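PDB 7DE9: sister chromatid cohesion protein PDS5 homolog C from Arabidopsis thaliana, which acts as a cohesin cofactor in mitotic sister chromatid cohesion and DNA repair, and carries a Tudor domain, the part crystallised here, that binds a monomethylated histone H3 tail. Local coordinates for residues 19-24 / 48-53; 30-35 / 40-45; 44-47 / 53-56. All blocks are in the same frame, centred on the assembly; numbering follows the deposited sequence.

Interaction 1: residues 19-24 / 48-53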
ATOM      1  N   VAL A  19       0.937   3.401  -4.440  1.00 20.03           N
ATOM      2  CA  VAL A  19       0.457   4.077  -3.244  1.00 22.22           C
ATOM      3  C   VAL A  19       0.938   5.523  -3.264  1.00 23.75           C
ATOM      4  O   VAL A  19       2.108   5.793  -3.548  1.00 22.67           O
ATOM      5  CB  VAL A  19       0.943   3.377  -1.953  1.00 20.91           C
ATOM      6  CG1 VAL A  19       0.341   4.033  -0.731  1.00 23.83           C
ATOM      7  CG2 VAL A  19       0.597   1.888  -1.977  1.00 24.35           C
ATOM      8  N   TRP A  20       0.022   6.441  -2.982  1.00 24.37           N
ATOM      9  CA  TRP A  20       0.324   7.866  -2.961  1.00 22.91           C
ATOM     10  C   TRP A  20       0.957   8.287  -1.634  1.00 23.12           C
ATOM     11  O   TRP A  20       0.364   8.112  -0.570  1.00 29.02           O
ATOM     12  CB  TRP A  20      -0.960   8.661  -3.228  1.00 23.65           C
ATOM     13  CG  TRP A  20      -0.821  10.135  -3.181  1.00 26.71           C
ATOM     14  CD1 TRP A  20      -1.193  10.958  -2.159  1.00 28.39           C
ATOM     15  CD2 TRP A  20      -0.292  10.980  -4.207  1.00 28.30           C
ATOM     16  NE1 TRP A  20      -0.920  12.262  -2.484  1.00 29.47           N
ATOM     17  CE2 TRP A  20      -0.362  12.303  -3.736  1.00 24.55           C
ATOM     18  CE3 TRP A  20       0.246  10.744  -5.479  1.00 26.22           C
ATOM     19  CZ2 TRP A  20       0.080  13.390  -4.488  1.00 24.80           C
ATOM     20  CZ3 TRP A  20       0.684  11.821  -6.224  1.00 31.10           C
ATOM     21  CH2 TRP A  20       0.596  13.131  -5.726  1.00 28.09           C
ATOM     22  N   TRP A  21       2.166   8.833  -1.702  1.00 20.81           N
ATOM     23  CA  TRP A  21       2.793   9.489  -0.557  1.00 23.11           C
ATOM     24  C   TRP A  21       2.658  10.993  -0.756  1.00 22.18           C
ATOM     25  O   TRP A  21       3.330  11.579  -1.630  1.00 21.61           O
ATOM     26  CB  TRP A  21       4.266   9.107  -0.409  1.00 23.72           C
ATOM     27  CG  TRP A  21       4.515   7.682  -0.008  1.00 20.53           C
ATOM     28  CD1 TRP A  21       3.713   6.605  -0.249  1.00 22.63           C
ATOM     29  CD2 TRP A  21       5.645   7.191   0.713  1.00 20.73           C
ATOM     30  NE1 TRP A  21       4.285   5.468   0.272  1.00 23.57           N
ATOM     31  CE2 TRP A  21       5.470   5.804   0.872  1.00 21.91           C
ATOM     32  CE3 TRP A  21       6.796   7.790   1.237  1.00 22.24           C
ATOM     33  CZ2 TRP A  21       6.395   5.007   1.535  1.00 21.62           C
ATOM     34  CZ3 TRP A  21       7.717   6.997   1.894  1.00 24.46           C
ATOM     35  CH2 TRP A  21       7.512   5.619   2.038  1.00 27.22           C
ATOM     36  N   PRO A  22       1.754  11.609   0.023  1.00 22.66           N
ATOM     37  CA  PRO A  22       1.414  13.031  -0.102  1.00 22.27           C
ATOM     38  C   PRO A  22       2.619  13.946   0.074  1.00 22.27           C
ATOM     39  O   PRO A  22       2.721  14.962  -0.615  1.00 23.51           O
ATOM     40  CB  PRO A  22       0.403  13.247   1.027  1.00 31.96           C
ATOM     41  CG  PRO A  22      -0.202  11.918   1.256  1.00 31.79           C
ATOM     42  CD  PRO A  22       0.875  10.913   0.980  1.00 23.32           C
HETATM   43  N   MSE A  23       3.515  13.596   0.990  1.00 25.34           N
HETATM   44  CA  MSE A  23       4.637  14.472   1.292  1.00 23.77           C
HETATM   45  C   MSE A  23       5.556  14.629   0.100  1.00 19.42           C
HETATM   46  O   MSE A  23       6.136  15.693  -0.096  1.00 25.55           O
HETATM   47  CB  MSE A  23       5.434  13.955   2.479  1.00 24.41           C
HETATM   48  CG  MSE A  23       5.244  14.803   3.709  1.00 41.42           C
HETATM   49 SE   MSE A  23       6.285  14.145   5.182  0.26 19.17          SE
HETATM   50  CE  MSE A  23       7.923  15.083   4.848  1.00 45.92           C
ATOM     51  N   ASP A  24       5.697  13.566  -0.686  1.00 22.88           N
ATOM     52  CA  ASP A  24       6.534  13.611  -1.883  1.00 21.57           C
ATOM     53  C   ASP A  24       5.733  13.957  -3.131  1.00 24.10           C
ATOM     54  O   ASP A  24       6.311  14.134  -4.203  1.00 28.60           O
ATOM     55  CB  ASP A  24       7.247  12.274  -2.112  1.00 22.01           C
ATOM     56  CG  ASP A  24       8.272  11.947  -1.033  1.00 25.15           C
ATOM     57  OD1 ASP A  24       8.686  12.856  -0.282  1.00 24.68           O
ATOM     58  OD2 ASP A  24       8.666  10.765  -0.950  1.00 22.68           O
ATOM     59  N   ASP A  48      11.351  -0.403  -4.040  1.00 25.31           N
ATOM     60  CA  ASP A  48      12.640   0.108  -3.600  1.00 26.92           C
ATOM     61  C   ASP A  48      13.076  -0.457  -2.248  1.00 34.02           C
ATOM     62  O   ASP A  48      14.055   0.003  -1.663  1.00 36.51           O
ATOM     63  CB  ASP A  48      12.606   1.635  -3.547  1.00 27.23           C
ATOM     64  CG  ASP A  48      11.510   2.171  -2.652  1.00 33.03           C
ATOM     65  OD1 ASP A  48      10.936   1.393  -1.860  1.00 33.07           O
ATOM     66  OD2 ASP A  48      11.221   3.383  -2.744  1.00 35.18           O
ATOM     67  N   GLY A  49      12.338  -1.442  -1.750  1.00 29.28           N
ATOM     68  CA  GLY A  49      12.729  -2.133  -0.537  1.00 29.47           C
ATOM     69  C   GLY A  49      12.025  -1.662   0.718  1.00 34.02           C
ATOM     70  O   GLY A  49      12.166  -2.272   1.780  1.00 30.30           O
ATOM     71  N   ASP A  50      11.279  -0.569   0.605  1.00 25.87           N
ATOM     72  CA  ASP A  50      10.465  -0.089   1.712  1.00 25.52           C
ATOM     73  C   ASP A  50       9.303  -1.039   1.950  1.00 25.83           C
ATOM     74  O   ASP A  50       8.903  -1.768   1.048  1.00 26.63           O
ATOM     75  CB  ASP A  50       9.946   1.321   1.435  1.00 24.16           C
ATOM     76  CG  ASP A  50      10.967   2.388   1.747  1.00 31.40           C
ATOM     77  OD1 ASP A  50      12.112   2.028   2.093  1.00 39.49           O
ATOM     78  OD2 ASP A  50      10.630   3.588   1.648  1.00 33.94           O
ATOM     79  N   GLN A  51       8.782  -1.046   3.175  1.00 22.90           N
ATOM     80  CA  GLN A  51       7.566  -1.789   3.513  1.00 19.44           C
ATOM     81  C   GLN A  51       6.653  -0.910   4.353  1.00 25.40           C
ATOM     82  O   GLN A  51       7.123  -0.103   5.158  1.00 26.56           O
ATOM     83  CB  GLN A  51       7.890  -3.075   4.276  1.00 25.85           C
ATOM     84  CG  GLN A  51       8.866  -3.991   3.561  1.00 35.85           C
ATOM     85  CD  GLN A  51       9.361  -5.128   4.435  1.00 48.13           C
ATOM     86  OE1 GLN A  51       9.969  -4.901   5.482  1.00 45.02           O
ATOM     87  NE2 GLN A  51       9.110  -6.359   4.003  1.00 50.25           N
ATOM     88  N   GLU A  52       5.348  -1.055   4.169  1.00 21.48           N
ATOM     89  CA  GLU A  52       4.398  -0.303   4.983  1.00 18.24           C
ATOM     90  C   GLU A  52       3.237  -1.197   5.376  1.00 24.98           C
ATOM     91  O   GLU A  52       2.758  -1.983   4.567  1.00 27.59           O
ATOM     92  CB  GLU A  52       3.870   0.934   4.244  1.00 17.85           C
ATOM     93  CG  GLU A  52       4.783   2.155   4.293  1.00 21.53           C
ATOM     94  CD  GLU A  52       4.151   3.390   3.662  1.00 23.68           C
ATOM     95  OE1 GLU A  52       3.435   3.245   2.644  1.00 26.16           O
ATOM     96  OE2 GLU A  52       4.364   4.504   4.189  1.00 26.05           O
ATOM     97  N   ILE A  53       2.811  -1.090   6.626  1.00 22.68           N
ATOM     98  CA  ILE A  53       1.535  -1.644   7.059  1.00 19.48           C
ATOM     99  C   ILE A  53       0.517  -0.519   6.970  1.00 22.87           C
ATOM    100  O   ILE A  53       0.641   0.477   7.677  1.00 29.83           O
ATOM    101  CB  ILE A  53       1.590  -2.182   8.489  1.00 26.25           C
ATOM    102  CG1 ILE A  53       2.606  -3.313   8.595  1.00 30.33           C
ATOM    103  CG2 ILE A  53       0.227  -2.682   8.920  1.00 30.28           C
ATOM    104  CD1 ILE A  53       2.848  -3.743  10.018  1.00 26.65           C
TER
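The carboxylate of Glu52 lies against the indole of Trp21, and this is the tight part of the contact. Glu52 OE2 sits 3.2 Å above the Trp21 ring plane, displaced toward the rim, and approaches Trp21 CZ2 to 3.4 Å. The carboxylate is tilted 30° from the indole. Glu52 reaches this place with CG opposite its own carbonyl carbon (chi1 -82°) and an extended chain beyond, which carries the carboxylate out to the indole. Both ends of the carboxylate have further partners: OE1 is hydrogen-bonded to the hydroxyl of Tyr46, and OE2 makes a salt bridge with a basic side chain of the bound histone peptide. Trp21 NE1 is hydrogen-bonded to the same Tyr46 hydroxyl, which ties the two groups together and probably limits rotation of the indole. The contact is looser toward Asp50, where a single approach remains, Asp50 OD2 to Trp21 CH2 at 3.7 Å. Farther out lies the exposed loop, braced by an Asx turn in which Asp50 N donates to Asp48 OD1 (3.2 Å, 165°). Asp50 OD2 in turn bonds the modified side chain of the peptide, while Trp21 makes a cation-pi contact with a basic one. Trp21 and Tyr46, both packed on the modified side chain that Asp50 bonds, are consistent with the aromatic methyllysine-reading pocket of a Tudor domain.

Interaction 2: residues 30-35 / 40-45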
ATOM      1  N   GLY A  30       4.359  -1.088  -5.500  1.00 26.47           N
ATOM      2  CA  GLY A  30       4.608  -2.199  -4.609  1.00 24.42           C
ATOM      3  C   GLY A  30       3.629  -3.325  -4.847  1.00 27.11           C
ATOM      4  O   GLY A  30       2.782  -3.259  -5.734  1.00 25.14           O
ATOM      5  N   VAL A  31       3.763  -4.377  -4.059  1.00 20.82           N
ATOM      6  CA  VAL A  31       2.820  -5.480  -4.106  1.00 19.27           C
ATOM      7  C   VAL A  31       2.175  -5.659  -2.730  1.00 26.24           C
ATOM      8  O   VAL A  31       2.822  -5.469  -1.691  1.00 25.84           O
ATOM      9  CB  VAL A  31       3.505  -6.787  -4.561  1.00 26.45           C
ATOM     10  CG1 VAL A  31       4.547  -7.239  -3.548  1.00 30.58           C
ATOM     11  CG2 VAL A  31       2.477  -7.881  -4.782  1.00 28.16           C
ATOM     12  N   VAL A  32       0.891  -5.997  -2.725  1.00 24.44           N
ATOM     13  CA  VAL A  32       0.196  -6.327  -1.489  1.00 24.85           C
ATOM     14  C   VAL A  32       0.490  -7.774  -1.123  1.00 22.54           C
ATOM     15  O   VAL A  32       0.023  -8.701  -1.793  1.00 25.01           O
ATOM     16  CB  VAL A  32      -1.314  -6.120  -1.621  1.00 25.79           C
ATOM     17  CG1 VAL A  32      -2.002  -6.369  -0.291  1.00 26.20           C
ATOM     18  CG2 VAL A  32      -1.596  -4.719  -2.124  1.00 23.01           C
ATOM     19  N   GLU A  33       1.269  -7.968  -0.063  1.00 22.79           N
ATOM     20  CA  GLU A  33       1.714  -9.301   0.319  1.00 26.77           C
ATOM     21  C   GLU A  33       0.765 -10.017   1.283  1.00 29.45           C
ATOM     22  O   GLU A  33       0.678 -11.241   1.272  1.00 31.32           O
ATOM     23  CB  GLU A  33       3.109  -9.231   0.937  1.00 27.62           C
ATOM     24  CG  GLU A  33       3.778 -10.591   1.039  1.00 45.07           C
ATOM     25  CD  GLU A  33       4.339 -10.867   2.415  1.00 80.03           C
ATOM     26  OE1 GLU A  33       5.005  -9.973   2.977  1.00 91.10           O
ATOM     27  OE2 GLU A  33       4.106 -11.979   2.937  1.00 90.48           O
ATOM     28  N   SER A  34       0.059  -9.267   2.120  1.00 24.68           N
ATOM     29  CA  SER A  34      -0.879  -9.887   3.047  1.00 23.25           C
ATOM     30  C   SER A  34      -1.930  -8.910   3.541  1.00 25.33           C
ATOM     31  O   SER A  34      -1.830  -7.708   3.312  1.00 24.28           O
ATOM     32  CB  SER A  34      -0.136 -10.483   4.240  1.00 32.98           C
ATOM     33  OG  SER A  34       0.640  -9.493   4.877  1.00 35.62           O
ATOM     34  N   TYR A  35      -2.934  -9.452   4.222  1.00 27.16           N
ATOM     35  CA  TYR A  35      -4.022  -8.670   4.804  1.00 24.00           C
ATOM     36  C   TYR A  35      -4.366  -9.174   6.203  1.00 27.28           C
ATOM     37  O   TYR A  35      -4.618 -10.365   6.409  1.00 30.99           O
ATOM     38  CB  TYR A  35      -5.262  -8.725   3.910  1.00 23.46           C
ATOM     39  CG  TYR A  35      -6.467  -7.986   4.454  1.00 24.39           C
ATOM     40  CD1 TYR A  35      -6.458  -6.604   4.584  1.00 28.17           C
ATOM     41  CD2 TYR A  35      -7.619  -8.671   4.813  1.00 27.58           C
ATOM     42  CE1 TYR A  35      -7.561  -5.929   5.072  1.00 33.04           C
ATOM     43  CE2 TYR A  35      -8.722  -8.008   5.295  1.00 37.38           C
ATOM     44  CZ  TYR A  35      -8.689  -6.637   5.423  1.00 34.98           C
ATOM     45  OH  TYR A  35      -9.799  -5.980   5.908  1.00 47.73           O
ATOM     46  N   LYS A  40      -7.696  -4.647   9.749  1.00 29.33           N
ATOM     47  CA  LYS A  40      -7.953  -4.102   8.417  1.00 28.62           C
ATOM     48  C   LYS A  40      -6.686  -3.457   7.832  1.00 29.42           C
ATOM     49  O   LYS A  40      -6.709  -2.346   7.295  1.00 29.56           O
ATOM     50  CB  LYS A  40      -9.120  -3.117   8.460  1.00 28.05           C
ATOM     51  CG  LYS A  40     -10.428  -3.765   8.947  1.00 35.89           C
ATOM     52  CD  LYS A  40     -11.643  -3.192   8.229  1.00 52.46           C
ATOM     53  CE  LYS A  40     -12.025  -1.835   8.799  1.00 56.41           C
ATOM     54  NZ  LYS A  40     -12.726  -0.939   7.827  1.00 34.93           N
ATOM     55  N   LYS A  41      -5.586  -4.192   7.932  1.00 22.28           N
ATOM     56  CA  LYS A  41      -4.283  -3.731   7.479  1.00 20.13           C
ATOM     57  C   LYS A  41      -3.786  -4.525   6.274  1.00 28.03           C
ATOM     58  O   LYS A  41      -3.929  -5.747   6.230  1.00 27.67           O
ATOM     59  CB  LYS A  41      -3.259  -3.846   8.608  1.00 23.84           C
ATOM     60  CG  LYS A  41      -3.507  -2.939   9.800  1.00 27.09           C
ATOM     61  CD  LYS A  41      -3.296  -1.490   9.424  1.00 31.41           C
ATOM     62  CE  LYS A  41      -4.589  -0.709   9.542  1.00 30.97           C
ATOM     63  NZ  LYS A  41      -5.069  -0.635  10.954  1.00 33.52           N
ATOM     64  N   HIS A  42      -3.198  -3.825   5.308  1.00 21.22           N
ATOM     65  CA  HIS A  42      -2.490  -4.466   4.199  1.00 19.36           C
ATOM     66  C   HIS A  42      -0.994  -4.271   4.348  1.00 24.84           C
ATOM     67  O   HIS A  42      -0.546  -3.184   4.681  1.00 23.04           O
ATOM     68  CB  HIS A  42      -2.925  -3.894   2.853  1.00 20.55           C
ATOM     69  CG  HIS A  42      -4.319  -4.266   2.454  1.00 21.32           C
ATOM     70  ND1 HIS A  42      -5.416  -3.514   2.811  1.00 24.03           N
ATOM     71  CD2 HIS A  42      -4.789  -5.299   1.718  1.00 24.13           C
ATOM     72  CE1 HIS A  42      -6.506  -4.072   2.314  1.00 23.59           C
ATOM     73  NE2 HIS A  42      -6.154  -5.153   1.644  1.00 25.63           N
ATOM     74  N   LEU A  43      -0.221  -5.317   4.085  1.00 21.95           N
ATOM     75  CA  LEU A  43       1.225  -5.185   4.064  1.00 22.71           C
ATOM     76  C   LEU A  43       1.659  -4.934   2.634  1.00 21.32           C
ATOM     77  O   LEU A  43       1.427  -5.764   1.765  1.00 25.89           O
ATOM     78  CB  LEU A  43       1.902  -6.437   4.620  1.00 23.71           C
ATOM     79  CG  LEU A  43       3.428  -6.492   4.555  1.00 24.13           C
ATOM     80  CD1 LEU A  43       4.056  -5.353   5.332  1.00 27.38           C
ATOM     81  CD2 LEU A  43       3.915  -7.818   5.090  1.00 27.53           C
ATOM     82  N   VAL A  44       2.265  -3.782   2.389  1.00 20.73           N
ATOM     83  CA  VAL A  44       2.750  -3.442   1.055  1.00 21.21           C
ATOM     84  C   VAL A  44       4.273  -3.476   1.028  1.00 25.60           C
ATOM     85  O   VAL A  44       4.943  -2.818   1.842  1.00 24.23           O
ATOM     86  CB  VAL A  44       2.247  -2.056   0.599  1.00 25.19           C
ATOM     87  CG1 VAL A  44       2.840  -1.675  -0.755  1.00 24.77           C
ATOM     88  CG2 VAL A  44       0.729  -2.047   0.533  1.00 25.43           C
ATOM     89  N   ILE A  45       4.813  -4.270   0.106  1.00 20.13           N
ATOM     90  CA  ILE A  45       6.256  -4.324  -0.095  1.00 21.92           C
ATOM     91  C   ILE A  45       6.567  -3.554  -1.361  1.00 23.39           C
ATOM     92  O   ILE A  45       6.099  -3.913  -2.437  1.00 25.56           O
ATOM     93  CB  ILE A  45       6.791  -5.769  -0.202  1.00 25.68           C
ATOM     94  CG1 ILE A  45       6.890  -6.415   1.181  1.00 36.28           C
ATOM     95  CG2 ILE A  45       8.182  -5.784  -0.818  1.00 32.85           C
ATOM     96  CD1 ILE A  45       5.595  -6.861   1.750  1.00 49.13           C
TER
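Tyr35 holds CG trans to its backbone N (chi1 178°), while His42 turns CG away from its carbonyl carbon (chi1 -70°), and these two rotations lay the rings across each other. Tyr35 CD1 stands 3.3 Å above the middle of one imidazole face of His42; with the planes 38° apart and the centroids 4.5 Å apart, the pair is oblique. Val32 CG1 meets the imidazole at its edge, 3.6 Å from His42 CD2, and His42 NE2 is hydrogen-bonded to Gly9 O, so face, edge and polar end each have a partner. With an alanine here, Gly9 O would probably lose this mate and a gap would open between Tyr35 and Val32. Beneath the side chains runs an antiparallel backbone ladder. Val31 and Ile45 form a hydrogen-bonded pair with reciprocal bonds, each 2.9 Å from N to O. Glu33 N then donates to Leu43 O, but Leu43 N bonds Ser34 O, one residue further on; Glu33 has helix-like backbone angles here, and Ser34 N is buried without a partner in the model. On the other face of the hairpin, Glu33 folds alongside Leu43, and its OE1 touches Leu43 CD2 at 3.2 Å and Ile45 CD1 at 3.4 Å. Gly30 runs so close to the opposite strand, with CA 3.1 Å from Ile45 O, that a beta carbon would collide with it. At the turn end Lys40 and Lys41 form a G1 beta bulge, with Tyr35 OH lying beside Lys40. The whole is a twisted beta hairpin of strands 26-36 and 41-46, in the SH3-like fold of the Tudor domain.

Interaction 3: residues 44-47 / 53-56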
ATOM      1  N   VAL A  44       2.265  -3.782   2.389  1.00 20.73           N
ATOM      2  CA  VAL A  44       2.750  -3.442   1.055  1.00 21.21           C
ATOM      3  C   VAL A  44       4.273  -3.476   1.028  1.00 25.60           C
ATOM      4  O   VAL A  44       4.943  -2.818   1.842  1.00 24.23           O
ATOM      5  CB  VAL A  44       2.247  -2.056   0.599  1.00 25.19           C
ATOM      6  CG1 VAL A  44       2.840  -1.675  -0.755  1.00 24.77           C
ATOM      7  CG2 VAL A  44       0.729  -2.047   0.533  1.00 25.43           C
ATOM      8  N   ILE A  45       4.813  -4.270   0.106  1.00 20.13           N
ATOM      9  CA  ILE A  45       6.256  -4.324  -0.095  1.00 21.92           C
ATOM     10  C   ILE A  45       6.567  -3.554  -1.361  1.00 23.39           C
ATOM     11  O   ILE A  45       6.099  -3.913  -2.437  1.00 25.56           O
ATOM     12  CB  ILE A  45       6.791  -5.769  -0.202  1.00 25.68           C
ATOM     13  CG1 ILE A  45       6.890  -6.415   1.181  1.00 36.28           C
ATOM     14  CG2 ILE A  45       8.182  -5.784  -0.818  1.00 32.85           C
ATOM     15  CD1 ILE A  45       5.595  -6.861   1.750  1.00 49.13           C
ATOM     16  N   TYR A  46       7.352  -2.488  -1.230  1.00 24.60           N
ATOM     17  CA  TYR A  46       7.643  -1.596  -2.348  1.00 24.92           C
ATOM     18  C   TYR A  46       8.824  -2.039  -3.205  1.00 26.05           C
ATOM     19  O   TYR A  46       9.714  -2.756  -2.742  1.00 26.08           O
ATOM     20  CB  TYR A  46       7.904  -0.180  -1.831  1.00 25.34           C
ATOM     21  CG  TYR A  46       6.675   0.497  -1.268  1.00 21.70           C
ATOM     22  CD1 TYR A  46       5.758   1.124  -2.109  1.00 24.14           C
ATOM     23  CD2 TYR A  46       6.426   0.507   0.101  1.00 21.52           C
ATOM     24  CE1 TYR A  46       4.628   1.742  -1.605  1.00 21.05           C
ATOM     25  CE2 TYR A  46       5.296   1.123   0.618  1.00 21.47           C
ATOM     26  CZ  TYR A  46       4.402   1.742  -0.239  1.00 22.49           C
ATOM     27  OH  TYR A  46       3.279   2.358   0.266  1.00 24.15           O
ATOM     28  N   ASP A  47       8.810  -1.589  -4.459  1.00 27.75           N
ATOM     29  CA  ASP A  47       9.904  -1.774  -5.408  1.00 28.24           C
ATOM     30  C   ASP A  47      11.275  -1.471  -4.823  1.00 26.42           C
ATOM     31  O   ASP A  47      12.250  -2.174  -5.086  1.00 37.20           O
ATOM     32  CB  ASP A  47       9.696  -0.872  -6.629  1.00 38.38           C
ATOM     33  CG  ASP A  47       8.863  -1.523  -7.706  1.00 62.18           C
ATOM     34  OD1 ASP A  47       8.709  -2.761  -7.671  1.00 74.78           O
ATOM     35  OD2 ASP A  47       8.368  -0.794  -8.592  1.00 74.95           O
ATOM     36  N   ILE A  53       2.811  -1.090   6.626  1.00 22.68           N
ATOM     37  CA  ILE A  53       1.535  -1.644   7.059  1.00 19.48           C
ATOM     38  C   ILE A  53       0.517  -0.519   6.970  1.00 22.87           C
ATOM     39  O   ILE A  53       0.641   0.477   7.677  1.00 29.83           O
ATOM     40  CB  ILE A  53       1.590  -2.182   8.489  1.00 26.25           C
ATOM     41  CG1 ILE A  53       2.606  -3.313   8.595  1.00 30.33           C
ATOM     42  CG2 ILE A  53       0.227  -2.682   8.920  1.00 30.28           C
ATOM     43  CD1 ILE A  53       2.848  -3.743  10.018  1.00 26.65           C
ATOM     44  N   LEU A  54      -0.476  -0.679   6.101  1.00 19.22           N
ATOM     45  CA  LEU A  54      -1.348   0.423   5.699  1.00 21.90           C
ATOM     46  C   LEU A  54      -2.833   0.148   5.891  1.00 24.14           C
ATOM     47  O   LEU A  54      -3.292  -0.972   5.685  1.00 26.14           O
ATOM     48  CB  LEU A  54      -1.123   0.758   4.220  1.00 25.74           C
ATOM     49  CG  LEU A  54       0.215   1.334   3.764  1.00 29.95           C
ATOM     50  CD1 LEU A  54       0.271   1.343   2.249  1.00 30.99           C
ATOM     51  CD2 LEU A  54       0.394   2.740   4.313  1.00 30.57           C
ATOM     52  N   TYR A  55      -3.576   1.188   6.259  1.00 24.79           N
ATOM     53  CA  TYR A  55      -5.022   1.191   6.119  1.00 25.06           C
ATOM     54  C   TYR A  55      -5.336   1.841   4.782  1.00 27.99           C
ATOM     55  O   TYR A  55      -5.337   3.065   4.662  1.00 32.43           O
ATOM     56  CB  TYR A  55      -5.690   1.954   7.260  1.00 31.54           C
ATOM     57  CG  TYR A  55      -7.204   1.906   7.251  1.00 31.26           C
ATOM     58  CD1 TYR A  55      -7.883   0.708   7.438  1.00 29.50           C
ATOM     59  CD2 TYR A  55      -7.952   3.061   7.077  1.00 35.53           C
ATOM     60  CE1 TYR A  55      -9.263   0.663   7.444  1.00 29.18           C
ATOM     61  CE2 TYR A  55      -9.333   3.027   7.084  1.00 37.98           C
ATOM     62  CZ  TYR A  55      -9.983   1.825   7.262  1.00 43.68           C
ATOM     63  OH  TYR A  55     -11.359   1.787   7.266  1.00 53.15           O
ATOM     64  N   LEU A  56      -5.578   1.022   3.769  1.00 27.62           N
ATOM     65  CA  LEU A  56      -5.684   1.530   2.412  1.00 28.82           C
ATOM     66  C   LEU A  56      -6.914   2.406   2.191  1.00 30.89           C
ATOM     67  O   LEU A  56      -6.919   3.250   1.294  1.00 34.95           O
ATOM     68  CB  LEU A  56      -5.673   0.370   1.424  1.00 29.04           C
ATOM     69  CG  LEU A  56      -4.263  -0.191   1.281  1.00 31.08           C
ATOM     70  CD1 LEU A  56      -4.256  -1.426   0.426  1.00 41.98           C
ATOM     71  CD2 LEU A  56      -3.352   0.860   0.684  1.00 34.73           C
TER
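Leu54 sends one methyl, CD1, into the angle between Val44 and Tyr46, and both close approaches of this small, buried contact converge on that carbon. Leu54 CD1 lies 3.8 Å from Val44 CG2 and 3.7 Å from Tyr46 OH, an aliphatic group meeting a methyl with one flank and a hydroxyl oxygen with another. The two neighbours approach it differently. Val44 meets Leu54 aslant, methyl against methyl, whereas Tyr46 reaches it head-on, so that it is the phenol oxygen, and not the ring surface, that touches the leucine. Tyr46 directs CG away from its carbonyl carbon (chi1 -69°), which brings the ring back over its own strand: Val44 CG1 lies 3.8 Å from the ring plane, beneath one face and offset toward the rim. Val44 thus offers one branch to the tyrosine and the other to the leucine. The phenol oxygen, held by Glu52 and Trp21, keeps the far end of the tyrosine in place, while Val44 CG1 bears on the ring face. Across the two ranges the backbones stand apart, the CA atoms of Val44 and Ile53 being 6.4 Å from each other; the strands are joined instead by backbone hydrogen bonds between Val44 and Glu52 and between His42 and Leu54. The contact closes the inner side of the hairpin of strands 41-46 and 51-54. Strand 16-21 packs against it through Ile17 on Val44 and Val19 on both Tyr46 and Leu54, and Tyr28 of strand 26-36 touches Tyr46.

Strand 41-46 joins interactions 2 and 3, pairing with 26-36 in the one and packing against 51-54 in the other. Strand 51-54 serves interactions 1 and 3, and the Glu52-Tyr46 hydrogen bond links them directly. Interaction 3 is the buried, mainly apolar contact, small and near the centre of the domain. Interaction 2, much the largest, spans core to surface: its strands are joined by backbone bonds, with Val32, Val44 and the imidazole of His42 facing inward and Glu33 outward. Interaction 1, whose centre is about 12 Å from that of interaction 2, is the partly buried peptide-facing end, where carboxylates and an indole replace aliphatic packing.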